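Local coordinates for protein ribonuclease (Nicotiana glutinosa, PDB 1IYB) that probably cleaves RNA as a plant ribonuclease of the T2 family, and binds guanosine-5'-monophosphate in its guanine-binding site, at residues F10-Q15 with C191-R196; S38-H43 with I125-I130; I162-D167 with G197-S202; S172-I177 with I203-F208. All blocks are in the same frame, centred on the assembly; numbering follows the deposited sequence.

Contact 1 (F10-Q15 with C191-R196); sequences FFYFVQ and CPIFPR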
# COMPACT_ATOMS: atom_id res chain seq x y z
N PHE A 10 5.95 -16.40 -0.44
CA PHE A 10 5.84 -16.94 -1.80
C PHE A 10 5.52 -15.82 -2.78
O PHE A 10 5.37 -14.67 -2.38
CB PHE A 10 4.73 -18.00 -1.84
CG PHE A 10 3.35 -17.44 -1.62
CD1 PHE A 10 2.59 -16.98 -2.69
CD2 PHE A 10 2.82 -17.36 -0.33
CE1 PHE A 10 1.32 -16.44 -2.48
CE2 PHE A 10 1.55 -16.82 -0.12
CZ PHE A 10 0.80 -16.36 -1.19
N PHE A 11 5.44 -16.15 -4.07
CA PHE A 11 5.11 -15.14 -5.08
C PHE A 11 3.80 -15.46 -5.79
O PHE A 11 3.45 -16.62 -5.96
CB PHE A 11 6.12 -15.08 -6.24
CG PHE A 11 7.53 -14.76 -5.86
CD1 PHE A 11 8.42 -15.78 -5.52
CD2 PHE A 11 8.02 -13.46 -5.97
CE1 PHE A 11 9.77 -15.51 -5.31
CE2 PHE A 11 9.36 -13.18 -5.76
CZ PHE A 11 10.24 -14.20 -5.42
N TYR A 12 3.11 -14.41 -6.20
CA TYR A 12 1.92 -14.56 -7.03
C TYR A 12 2.43 -14.11 -8.39
O TYR A 12 2.98 -13.00 -8.51
CB TYR A 12 0.80 -13.58 -6.64
CG TYR A 12 -0.13 -14.03 -5.53
CD1 TYR A 12 -0.48 -13.15 -4.51
CD2 TYR A 12 -0.69 -15.31 -5.52
CE1 TYR A 12 -1.36 -13.52 -3.50
CE2 TYR A 12 -1.58 -15.69 -4.50
CZ TYR A 12 -1.90 -14.79 -3.50
OH TYR A 12 -2.76 -15.14 -2.48
N PHE A 13 2.32 -14.95 -9.42
CA PHE A 13 2.72 -14.53 -10.76
C PHE A 13 1.37 -14.16 -11.37
O PHE A 13 0.52 -15.03 -11.58
CB PHE A 13 3.38 -15.67 -11.55
CG PHE A 13 3.65 -15.32 -12.98
CD1 PHE A 13 4.40 -14.19 -13.32
CD2 PHE A 13 3.13 -16.10 -14.01
CE1 PHE A 13 4.63 -13.84 -14.65
CE2 PHE A 13 3.36 -15.76 -15.35
CZ PHE A 13 4.11 -14.64 -15.67
N VAL A 14 1.18 -12.87 -11.62
CA VAL A 14 -0.09 -12.35 -12.11
C VAL A 14 -0.11 -11.91 -13.57
O VAL A 14 0.74 -11.14 -14.00
CB VAL A 14 -0.53 -11.15 -11.23
CG1 VAL A 14 -1.94 -10.71 -11.59
CG2 VAL A 14 -0.43 -11.53 -9.76
N GLN A 15 -1.11 -12.40 -14.31
CA GLN A 15 -1.29 -12.05 -15.71
C GLN A 15 -2.67 -11.42 -15.90
O GLN A 15 -3.64 -11.83 -15.25
CB GLN A 15 -1.16 -13.28 -16.60
CG GLN A 15 0.23 -13.89 -16.61
CD GLN A 15 0.36 -14.98 -17.66
OE1 GLN A 15 0.27 -14.70 -18.86
NE2 GLN A 15 0.56 -16.21 -17.22
N CYS A 191 -1.07 -22.43 -4.04
CA CYS A 191 -1.19 -21.18 -3.30
C CYS A 191 -1.63 -21.42 -1.86
O CYS A 191 -2.65 -22.06 -1.62
CB CYS A 191 -2.20 -20.26 -3.98
SG CYS A 191 -1.71 -19.57 -5.60
N PRO A 192 -0.87 -20.90 -0.88
CA PRO A 192 -1.23 -21.07 0.53
C PRO A 192 -2.52 -20.32 0.86
O PRO A 192 -3.21 -20.65 1.82
CB PRO A 192 -0.03 -20.46 1.26
CG PRO A 192 1.10 -20.66 0.30
CD PRO A 192 0.47 -20.30 -1.02
N ILE A 193 -2.84 -19.33 0.04
CA ILE A 193 -4.04 -18.52 0.23
C ILE A 193 -4.38 -17.80 -1.08
O ILE A 193 -3.49 -17.52 -1.89
CB ILE A 193 -3.83 -17.48 1.37
CG1 ILE A 193 -5.15 -16.77 1.68
CG2 ILE A 193 -2.75 -16.47 0.97
CD1 ILE A 193 -5.07 -15.87 2.91
N PHE A 194 -5.66 -17.52 -1.29
CA PHE A 194 -6.15 -16.85 -2.49
C PHE A 194 -6.86 -15.55 -2.13
O PHE A 194 -7.60 -15.49 -1.16
CB PHE A 194 -7.14 -17.74 -3.25
CG PHE A 194 -6.51 -18.92 -3.94
CD1 PHE A 194 -5.72 -18.74 -5.07
CD2 PHE A 194 -6.75 -20.21 -3.48
CE1 PHE A 194 -5.17 -19.84 -5.73
CE2 PHE A 194 -6.20 -21.31 -4.13
CZ PHE A 194 -5.41 -21.12 -5.26
N PRO A 195 -6.66 -14.49 -2.93
CA PRO A 195 -7.33 -13.22 -2.63
C PRO A 195 -8.79 -13.32 -3.08
O PRO A 195 -9.17 -14.26 -3.77
CB PRO A 195 -6.55 -12.21 -3.48
CG PRO A 195 -5.21 -12.85 -3.66
CD PRO A 195 -5.58 -14.29 -3.91
N ARG A 196 -9.61 -12.35 -2.68
CA ARG A 196 -11.02 -12.34 -3.07
C ARG A 196 -11.08 -12.15 -4.58
O ARG A 196 -10.64 -11.12 -5.09
CB ARG A 196 -11.76 -11.18 -2.40
CG ARG A 196 -11.94 -11.30 -0.90
CD ARG A 196 -12.70 -10.09 -0.37
NE ARG A 196 -13.01 -10.18 1.05
CZ ARG A 196 -13.66 -9.24 1.73
NH1 ARG A 196 -14.05 -8.13 1.12
NH2 ARG A 196 -13.91 -9.41 3.02
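With chi1 at 67°, F10 wedges its CG between its own backbone N and carbonyl carbon, and the ring swings across to P192. Two residues on, Y12 keeps CG beside its N and anti to the carbonyl carbon (chi1 -86°), which sends the phenol out to I193 and P195. P192 comes down on a face of F10: its CD sits 3.8 Å from the centroid of the F10 ring, almost straight above it, a CH-pi contact. At the edge of the same ring, CZ of F10 reaches CG2 of I193 at 4.2 Å. The neighbouring phenol makes the one polar bond across the contact. Y12 OH donates to I193 O at 2.6 Å, and the hydroxyl stands above the carbonyl plane, 49° out of it. P195 leans on the same end of the phenol, its CD 3.3 Å from Y12 OH. Along the edge of the Y12 ring, C191 SG approaches CE2 of Y12 at 4.0 Å, a sulfur-aromatic contact. The two aromatic residues also brace each other, CE1 of F10 lying above a face of Y12, while Y178 meets the Y12 ring edge-to-face. Strand 10-16 is bonded backbone to backbone with W46 and N48 on one flank and with I179 and V181 on the other. Tied by the C191-C180 disulfide and the Y12 hydroxyl bond, the proline-containing loop 191-196 lies against this inner strand of the four-stranded antiparallel sheet of the ribonuclease T2 fold.

Contact 2 (S38-H43 with I125-I130); sequences SDFGIH and INLLEI. With 5GP (guanosine-5'-monophosphate), chain C.
The first turn of helix 127-133 packs, through L127 and L128, on D39 and F40, the residues that lead into sheet strand 41-48. L127 lays its CB over a face of the F40 ring, off toward the rim and 3.6 Å from CD1 of F40, while its CD1 reaches the CG and CD2 side of the ring. L128 has CG anti to its backbone N (chi1 180°), and this carries CD2 out to S38 and D39. There the methyl is crowded by two oxygens: L128 CD2 is 3.1 Å from S38 O, and equally close to D39 OD1. No direct hydrogen bond crosses the contact. One water bridges it instead, accepting from F40 N at 2.9 Å and from L128 N at 3.1 Å, in the plane of the F40 ring at its edge. An N-cap starts the helix: N126 OD1 accepts from E129 N in a nearly straight bond (168°). Beyond F40 the strand carries H43, which opens the His-Gly-Leu-Trp-Pro sequence characteristic of an active-site segment in the T2 family. One face of its imidazole receives N2 of the guanosine-5'-monophosphate, and H43 NE2 lies 3.1 Å from the phosphate oxygen O3P. On the other nitrogen, H43 ND1 is hydrogen-bonded to Q176 OE1, a second-shell link that would fix the rotation of the ring. W46 meets the H43 ring edge-to-face.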
# COMPACT_ATOMS: atom_id res chain seq x y z
N SER A 38 -3.45 -10.36 -28.89
CA SER A 38 -4.59 -10.80 -28.09
C SER A 38 -4.23 -12.00 -27.22
O SER A 38 -4.75 -13.10 -27.41
CB SER A 38 -5.77 -11.15 -28.99
OG SER A 38 -6.28 -9.99 -29.63
N ASP A 39 -3.33 -11.77 -26.27
CA ASP A 39 -2.88 -12.80 -25.34
C ASP A 39 -2.84 -12.16 -23.97
O ASP A 39 -2.91 -10.94 -23.84
CB ASP A 39 -1.47 -13.29 -25.68
CG ASP A 39 -1.28 -13.57 -27.16
OD1 ASP A 39 -2.11 -14.29 -27.74
OD2 ASP A 39 -0.29 -13.06 -27.73
N PHE A 40 -2.74 -12.98 -22.93
CA PHE A 40 -2.63 -12.42 -21.59
C PHE A 40 -1.27 -11.72 -21.55
O PHE A 40 -0.34 -12.11 -22.26
CB PHE A 40 -2.66 -13.51 -20.52
CG PHE A 40 -4.03 -14.03 -20.21
CD1 PHE A 40 -4.64 -14.96 -21.05
CD2 PHE A 40 -4.72 -13.60 -19.09
CE1 PHE A 40 -5.91 -15.46 -20.77
CE2 PHE A 40 -6.00 -14.09 -18.80
CZ PHE A 40 -6.59 -15.02 -19.64
N GLY A 41 -1.17 -10.68 -20.73
CA GLY A 41 0.09 -9.97 -20.58
C GLY A 41 0.50 -10.04 -19.13
O GLY A 41 -0.34 -10.24 -18.25
N ILE A 42 1.79 -9.90 -18.86
CA ILE A 42 2.29 -9.94 -17.49
C ILE A 42 1.84 -8.70 -16.72
O ILE A 42 1.87 -7.59 -17.26
CB ILE A 42 3.83 -9.97 -17.44
CG1 ILE A 42 4.37 -11.23 -18.13
CG2 ILE A 42 4.32 -9.88 -15.99
CD1 ILE A 42 5.86 -11.19 -18.38
N HIS A 43 1.40 -8.87 -15.48
CA HIS A 43 1.08 -7.72 -14.66
C HIS A 43 2.31 -7.60 -13.77
O HIS A 43 2.97 -6.56 -13.74
CB HIS A 43 -0.19 -7.92 -13.82
CG HIS A 43 -0.57 -6.71 -13.02
ND1 HIS A 43 -1.82 -6.54 -12.48
CD2 HIS A 43 0.15 -5.61 -12.67
CE1 HIS A 43 -1.86 -5.39 -11.82
NE2 HIS A 43 -0.68 -4.81 -11.92
N ILE A 125 3.74 -20.57 -18.83
CA ILE A 125 2.30 -20.59 -18.59
C ILE A 125 1.53 -19.75 -19.60
O ILE A 125 1.17 -18.60 -19.32
CB ILE A 125 2.00 -20.08 -17.17
CG1 ILE A 125 2.87 -20.85 -16.17
CG2 ILE A 125 0.53 -20.25 -16.84
CD1 ILE A 125 2.84 -20.29 -14.77
N ASN A 126 1.28 -20.32 -20.78
CA ASN A 126 0.53 -19.63 -21.83
C ASN A 126 -0.95 -19.86 -21.56
O ASN A 126 -1.51 -20.88 -21.98
CB ASN A 126 0.91 -20.18 -23.20
CG ASN A 126 0.38 -19.33 -24.34
OD1 ASN A 126 -0.75 -18.84 -24.29
ND2 ASN A 126 1.18 -19.17 -25.38
N LEU A 127 -1.57 -18.92 -20.86
CA LEU A 127 -2.97 -19.04 -20.49
C LEU A 127 -3.95 -19.07 -21.66
O LEU A 127 -4.91 -19.82 -21.63
CB LEU A 127 -3.33 -17.90 -19.54
CG LEU A 127 -2.58 -17.96 -18.21
CD1 LEU A 127 -2.80 -16.67 -17.44
CD2 LEU A 127 -3.04 -19.16 -17.40
N LEU A 128 -3.71 -18.25 -22.68
CA LEU A 128 -4.61 -18.24 -23.82
C LEU A 128 -4.64 -19.62 -24.47
O LEU A 128 -5.71 -20.15 -24.77
CB LEU A 128 -4.18 -17.20 -24.85
CG LEU A 128 -5.08 -17.12 -26.09
CD1 LEU A 128 -6.45 -16.61 -25.70
CD2 LEU A 128 -4.45 -16.20 -27.13
N GLU A 129 -3.46 -20.20 -24.69
CA GLU A 129 -3.39 -21.52 -25.32
C GLU A 129 -3.98 -22.62 -24.45
O GLU A 129 -4.61 -23.55 -24.96
CB GLU A 129 -1.95 -21.86 -25.70
CG GLU A 129 -1.47 -21.08 -26.92
CD GLU A 129 -0.12 -21.55 -27.42
OE1 GLU A 129 0.86 -21.42 -26.67
OE2 GLU A 129 -0.05 -22.06 -28.56
N ILE A 130 -3.79 -22.53 -23.14
CA ILE A 130 -4.33 -23.52 -22.23
C ILE A 130 -5.85 -23.45 -22.28
O ILE A 130 -6.52 -24.48 -22.40
CB ILE A 130 -3.88 -23.25 -20.77
CG1 ILE A 130 -2.39 -23.56 -20.62
CG2 ILE A 130 -4.71 -24.09 -19.80
CD1 ILE A 130 -1.80 -23.07 -19.31
P 5GP C . 0.08 -3.44 -8.53
O1P 5GP C . 0.19 -3.38 -7.07
O2P 5GP C . 1.26 -4.15 -9.16
O3P 5GP C . -1.27 -4.12 -8.96
O5' 5GP C . 0.00 -1.96 -9.23
C5' 5GP C . -0.28 -1.80 -10.67
C4' 5GP C . -0.31 -0.34 -11.16
O4' 5GP C . 0.45 -0.31 -12.45
C3' 5GP C . -1.65 0.30 -11.55
O3' 5GP C . -2.35 0.87 -10.45
C2' 5GP C . -1.28 1.37 -12.58
O2' 5GP C . -0.93 2.63 -11.96
C1' 5GP C . -0.11 0.74 -13.31
N9 5GP C . -0.29 0.25 -14.71
C8 5GP C . 0.29 0.69 -15.88
N7 5GP C . 0.00 -0.02 -16.96
C5 5GP C . -0.84 -1.02 -16.43
C6 5GP C . -1.49 -2.10 -17.12
O6 5GP C . -1.43 -2.38 -18.32
N1 5GP C . -2.27 -2.90 -16.23
C2 5GP C . -2.39 -2.65 -14.87
N2 5GP C . -3.18 -3.53 -14.22
N3 5GP C . -1.79 -1.64 -14.22
C4 5GP C . -1.03 -0.86 -15.07
O HOH W 1 -2.00 -15.73 -23.12

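Contact 3 (I162-D167 with G197-S202); sequences IECNVD and GKCGSS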
# COMPACT_ATOMS: atom_id res chain seq x y z
N ILE A 162 -8.39 -16.89 -9.62
CA ILE A 162 -9.05 -16.13 -10.67
C ILE A 162 -9.66 -14.84 -10.13
O ILE A 162 -10.42 -14.86 -9.16
CB ILE A 162 -10.17 -16.96 -11.34
CG1 ILE A 162 -9.63 -18.32 -11.77
CG2 ILE A 162 -10.74 -16.20 -12.53
CD1 ILE A 162 -8.51 -18.26 -12.80
N GLU A 163 -9.33 -13.71 -10.76
CA GLU A 163 -9.86 -12.41 -10.34
C GLU A 163 -10.71 -11.85 -11.46
O GLU A 163 -10.34 -11.92 -12.63
CB GLU A 163 -8.72 -11.43 -10.05
CG GLU A 163 -9.20 -10.11 -9.47
CD GLU A 163 -8.14 -9.02 -9.51
OE1 GLU A 163 -6.94 -9.36 -9.55
OE2 GLU A 163 -8.51 -7.83 -9.49
N CYS A 164 -11.85 -11.27 -11.09
CA CYS A 164 -12.77 -10.69 -12.05
C CYS A 164 -13.00 -9.21 -11.79
O CYS A 164 -12.78 -8.73 -10.68
CB CYS A 164 -14.13 -11.39 -11.98
SG CYS A 164 -14.08 -13.13 -12.49
N ASN A 165 -13.40 -8.50 -12.83
CA ASN A 165 -13.74 -7.09 -12.70
C ASN A 165 -15.03 -6.94 -13.52
O ASN A 165 -15.57 -7.94 -13.99
CB ASN A 165 -12.62 -6.15 -13.19
CG ASN A 165 -12.43 -6.14 -14.70
OD1 ASN A 165 -11.78 -5.23 -15.23
ND2 ASN A 165 -12.96 -7.13 -15.39
N VAL A 166 -15.53 -5.73 -13.67
CA VAL A 166 -16.77 -5.54 -14.40
C VAL A 166 -16.58 -4.68 -15.64
O VAL A 166 -15.82 -3.72 -15.62
CB VAL A 166 -17.84 -4.88 -13.51
CG1 VAL A 166 -19.16 -4.78 -14.25
CG2 VAL A 166 -18.01 -5.69 -12.23
N ASP A 167 -17.26 -5.05 -16.73
CA ASP A 167 -17.16 -4.28 -17.96
C ASP A 167 -18.18 -3.15 -17.89
O ASP A 167 -18.76 -2.90 -16.84
CB ASP A 167 -17.43 -5.18 -19.18
CG ASP A 167 -18.86 -5.68 -19.25
OD1 ASP A 167 -19.15 -6.52 -20.12
OD2 ASP A 167 -19.70 -5.23 -18.44
N GLY A 197 -11.64 -13.12 -5.29
CA GLY A 197 -11.72 -13.03 -6.73
C GLY A 197 -12.81 -12.11 -7.26
O GLY A 197 -12.63 -11.49 -8.31
N LYS A 198 -13.93 -12.02 -6.55
CA LYS A 198 -15.05 -11.18 -6.96
C LYS A 198 -15.68 -11.69 -8.25
O LYS A 198 -16.17 -10.90 -9.06
CB LYS A 198 -14.60 -9.72 -7.15
CG LYS A 198 -14.12 -9.04 -5.88
CD LYS A 198 -13.75 -7.58 -6.15
CE LYS A 198 -13.30 -6.88 -4.88
NZ LYS A 198 -12.93 -5.45 -5.14
N CYS A 199 -15.67 -13.00 -8.44
CA CYS A 199 -16.23 -13.61 -9.64
C CYS A 199 -17.58 -14.27 -9.40
O CYS A 199 -17.87 -14.73 -8.30
CB CYS A 199 -15.30 -14.68 -10.19
SG CYS A 199 -13.67 -14.15 -10.79
N GLY A 200 -18.40 -14.32 -10.45
CA GLY A 200 -19.69 -14.97 -10.34
C GLY A 200 -19.46 -16.42 -10.74
O GLY A 200 -18.35 -16.78 -11.14
N SER A 201 -20.49 -17.26 -10.62
CA SER A 201 -20.36 -18.67 -10.98
C SER A 201 -19.99 -18.80 -12.46
O SER A 201 -19.26 -19.72 -12.85
CB SER A 201 -21.66 -19.41 -10.70
OG SER A 201 -22.75 -18.81 -11.39
N SER A 202 -20.50 -17.89 -13.28
CA SER A 202 -20.21 -17.88 -14.71
C SER A 202 -19.72 -16.48 -15.06
O SER A 202 -20.31 -15.48 -14.64
CB SER A 202 -21.47 -18.22 -15.52
OG SER A 202 -22.45 -17.21 -15.38
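C164 and C199 are joined by a disulfide that ties the outermost sheet strand 161-166 to the irregular loop 197-202. Both cysteines place SG beside the backbone N and anti to the carbonyl carbon (chi1 near -65°), and the SG-SG bond of 2.0 Å is twisted by a chi3 of 96°, a right-handed bridge close to the relaxed value. Next to it the backbones meet: C164 N donates to G197 O at 2.9 Å, nearly straight at 170°. G197 has no side chain, and its CA comes within 3.3 Å of I162 O, a close CA-H...O approach. K198 then takes left-handed backbone angles, turning the chain back so that C199 can reach the strand; K198 O ends up 3.6 Å from CB of C164, while the lysine side chain, fully extended, leads away from the strand. E163 points its CB away from the loop. Its extended chain takes the carboxylate over neighbouring strand 172-182, where OE1 accepts from both Y178 OH and Q176 NE2. I162 stands on the disulfide's side of the strand: with CG2 anti to the backbone N, that methyl lies 4.0 Å from C199 SG.

Contact 4 (S172-I177 with I203-F208); sequences SQLYQI and IEFPTF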
# COMPACT_ATOMS: atom_id res chain seq x y z
N SER A 172 -19.75 -9.57 -15.23
CA SER A 172 -18.56 -10.01 -14.51
C SER A 172 -17.70 -10.69 -15.57
O SER A 172 -18.20 -11.47 -16.39
CB SER A 172 -18.95 -11.01 -13.42
OG SER A 172 -17.81 -11.45 -12.70
N GLN A 173 -16.40 -10.41 -15.56
CA GLN A 173 -15.52 -10.97 -16.57
C GLN A 173 -14.15 -11.42 -16.05
O GLN A 173 -13.66 -10.91 -15.04
CB GLN A 173 -15.31 -9.94 -17.68
CG GLN A 173 -14.75 -8.63 -17.16
CD GLN A 173 -14.61 -7.56 -18.23
OE1 GLN A 173 -14.02 -6.51 -17.99
NE2 GLN A 173 -15.16 -7.82 -19.41
N LEU A 174 -13.57 -12.38 -16.75
CA LEU A 174 -12.25 -12.91 -16.41
C LEU A 174 -11.24 -11.78 -16.60
O LEU A 174 -11.02 -11.33 -17.73
CB LEU A 174 -11.90 -14.08 -17.34
CG LEU A 174 -10.53 -14.74 -17.19
CD1 LEU A 174 -10.40 -15.30 -15.78
CD2 LEU A 174 -10.37 -15.84 -18.23
N TYR A 175 -10.61 -11.35 -15.52
CA TYR A 175 -9.66 -10.25 -15.57
C TYR A 175 -8.20 -10.64 -15.35
O TYR A 175 -7.35 -10.39 -16.21
CB TYR A 175 -10.11 -9.18 -14.57
CG TYR A 175 -9.19 -8.00 -14.40
CD1 TYR A 175 -8.58 -7.40 -15.50
CD2 TYR A 175 -8.96 -7.46 -13.14
CE1 TYR A 175 -7.76 -6.29 -15.35
CE2 TYR A 175 -8.14 -6.35 -12.98
CZ TYR A 175 -7.54 -5.78 -14.08
OH TYR A 175 -6.73 -4.68 -13.92
N GLN A 176 -7.88 -11.24 -14.21
CA GLN A 176 -6.50 -11.65 -13.96
C GLN A 176 -6.43 -13.08 -13.44
O GLN A 176 -7.37 -13.58 -12.82
CB GLN A 176 -5.83 -10.71 -12.95
CG GLN A 176 -5.91 -9.24 -13.32
CD GLN A 176 -4.90 -8.39 -12.58
OE1 GLN A 176 -3.81 -8.14 -13.08
NE2 GLN A 176 -5.26 -7.95 -11.38
N ILE A 177 -5.30 -13.73 -13.69
CA ILE A 177 -5.08 -15.10 -13.26
C ILE A 177 -3.78 -15.15 -12.46
O ILE A 177 -2.74 -14.67 -12.92
CB ILE A 177 -5.03 -16.05 -14.46
CG1 ILE A 177 -6.42 -16.09 -15.12
CG2 ILE A 177 -4.59 -17.45 -14.03
CD1 ILE A 177 -6.53 -17.02 -16.30
N ILE A 203 -18.64 -16.41 -15.83
CA ILE A 203 -18.06 -15.13 -16.21
C ILE A 203 -17.74 -15.01 -17.70
O ILE A 203 -17.48 -16.00 -18.38
CB ILE A 203 -16.77 -14.85 -15.41
CG1 ILE A 203 -15.75 -15.96 -15.67
CG2 ILE A 203 -17.10 -14.75 -13.93
CD1 ILE A 203 -14.43 -15.77 -14.93
N GLU A 204 -17.73 -13.77 -18.19
CA GLU A 204 -17.44 -13.50 -19.59
C GLU A 204 -15.94 -13.45 -19.86
O GLU A 204 -15.15 -13.05 -19.01
CB GLU A 204 -18.06 -12.16 -20.01
CG GLU A 204 -17.56 -11.67 -21.36
CD GLU A 204 -17.94 -10.23 -21.66
OE1 GLU A 204 -17.73 -9.36 -20.79
OE2 GLU A 204 -18.44 -9.97 -22.78
N PHE A 205 -15.56 -13.88 -21.06
CA PHE A 205 -14.16 -13.86 -21.50
C PHE A 205 -14.27 -12.99 -22.76
O PHE A 205 -14.38 -13.50 -23.87
CB PHE A 205 -13.70 -15.29 -21.84
CG PHE A 205 -12.20 -15.42 -22.05
CD1 PHE A 205 -11.33 -14.37 -21.77
CD2 PHE A 205 -11.67 -16.62 -22.50
CE1 PHE A 205 -9.95 -14.52 -21.94
CE2 PHE A 205 -10.29 -16.78 -22.68
CZ PHE A 205 -9.43 -15.73 -22.40
N PRO A 206 -14.23 -11.66 -22.58
CA PRO A 206 -14.34 -10.69 -23.68
C PRO A 206 -13.26 -10.74 -24.75
O PRO A 206 -12.10 -11.04 -24.48
CB PRO A 206 -14.36 -9.35 -22.95
CG PRO A 206 -13.47 -9.60 -21.79
CD PRO A 206 -13.92 -10.97 -21.31
N THR A 207 -13.66 -10.44 -25.98
CA THR A 207 -12.74 -10.41 -27.09
C THR A 207 -11.86 -9.18 -26.91
O THR A 207 -12.23 -8.26 -26.19
CB THR A 207 -13.47 -10.25 -28.43
OG1 THR A 207 -14.10 -8.96 -28.47
CG2 THR A 207 -14.54 -11.32 -28.59
N PHE A 208 -10.69 -9.17 -27.54
CA PHE A 208 -9.81 -8.02 -27.46
C PHE A 208 -9.44 -7.62 -28.88
O PHE A 208 -8.88 -8.47 -29.59
CB PHE A 208 -8.54 -8.33 -26.67
CG PHE A 208 -7.59 -7.16 -26.58
CD1 PHE A 208 -8.00 -5.96 -26.03
CD2 PHE A 208 -6.30 -7.27 -27.09
CE1 PHE A 208 -7.13 -4.86 -25.97
CE2 PHE A 208 -5.42 -6.18 -27.05
CZ PHE A 208 -5.84 -4.98 -26.49
OXT PHE A 208 -9.74 -6.46 -29.27
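The F205 ring carries L174 on one face: CD2 of L174 stands 4.0 Å from the ring centroid, displaced toward the rim, in a CH-pi contact between side chains that point the same way. W17 meets F205 edge-to-face. The other flat pair is the amide of Q173 and the carboxylate of E204, side by side with planes 34° apart. Their bond is weak, Q173 NE2 to E204 OE1 at 3.3 Å; the stronger partner of that nitrogen is D23, while N165 donates to Q173 OE1, so both ends of the amide are held. P206 comes across it, CG 3.4 Å from Q173 NE2. D167 brings its carboxylate close to that of E204, and one of the two may be harder to ionise as a result. On the far side of the backbone, I203 presses CD1 to 3.9 Å from CB of L174 and CG2 to 3.6 Å from S172 OG. A chi1 of 178° turns the L174 branch away from its own N, sending CD2 to F205 and leaving CD1 beside I203.

E204 uses both of its backbone groups: its N donates to S172 O at 3.0 Å, and its O accepts from L174 N at 2.8 Å. This is the bonding pattern of a single parallel bridge opposite Q173, although the touching segments run 69° apart. Just beyond it, Y175 and Q176 both face E163 in a classic beta bulge of the T2 sheet, consistent with Y175 turning to line the guanosine-5'-monophosphate pocket.

In the fold
Starting from the N terminus, strand 10-16 opens contact 1, the longest of the four closures, completed only at 191-196. Within that span, contact 2 brings 38-43 to 125-130, joining the start of strand 41-48 to helix 127-133. Contact 3 opens next, at strand 161-166, and contact 4 at strand 172-182; both close after contact 1, at 197-202 and 203-208, so contacts 1, 3 and 4 cross one another, while contact 2 precedes 3 and 4 in series. All four reach the same antiparallel sheet. V14 O pairs with H43 N and Q15 O with I177 N, linking contact 1 to contacts 2 and 4. The C-terminal segment is bridged to strand 172-182, and its end meets S38.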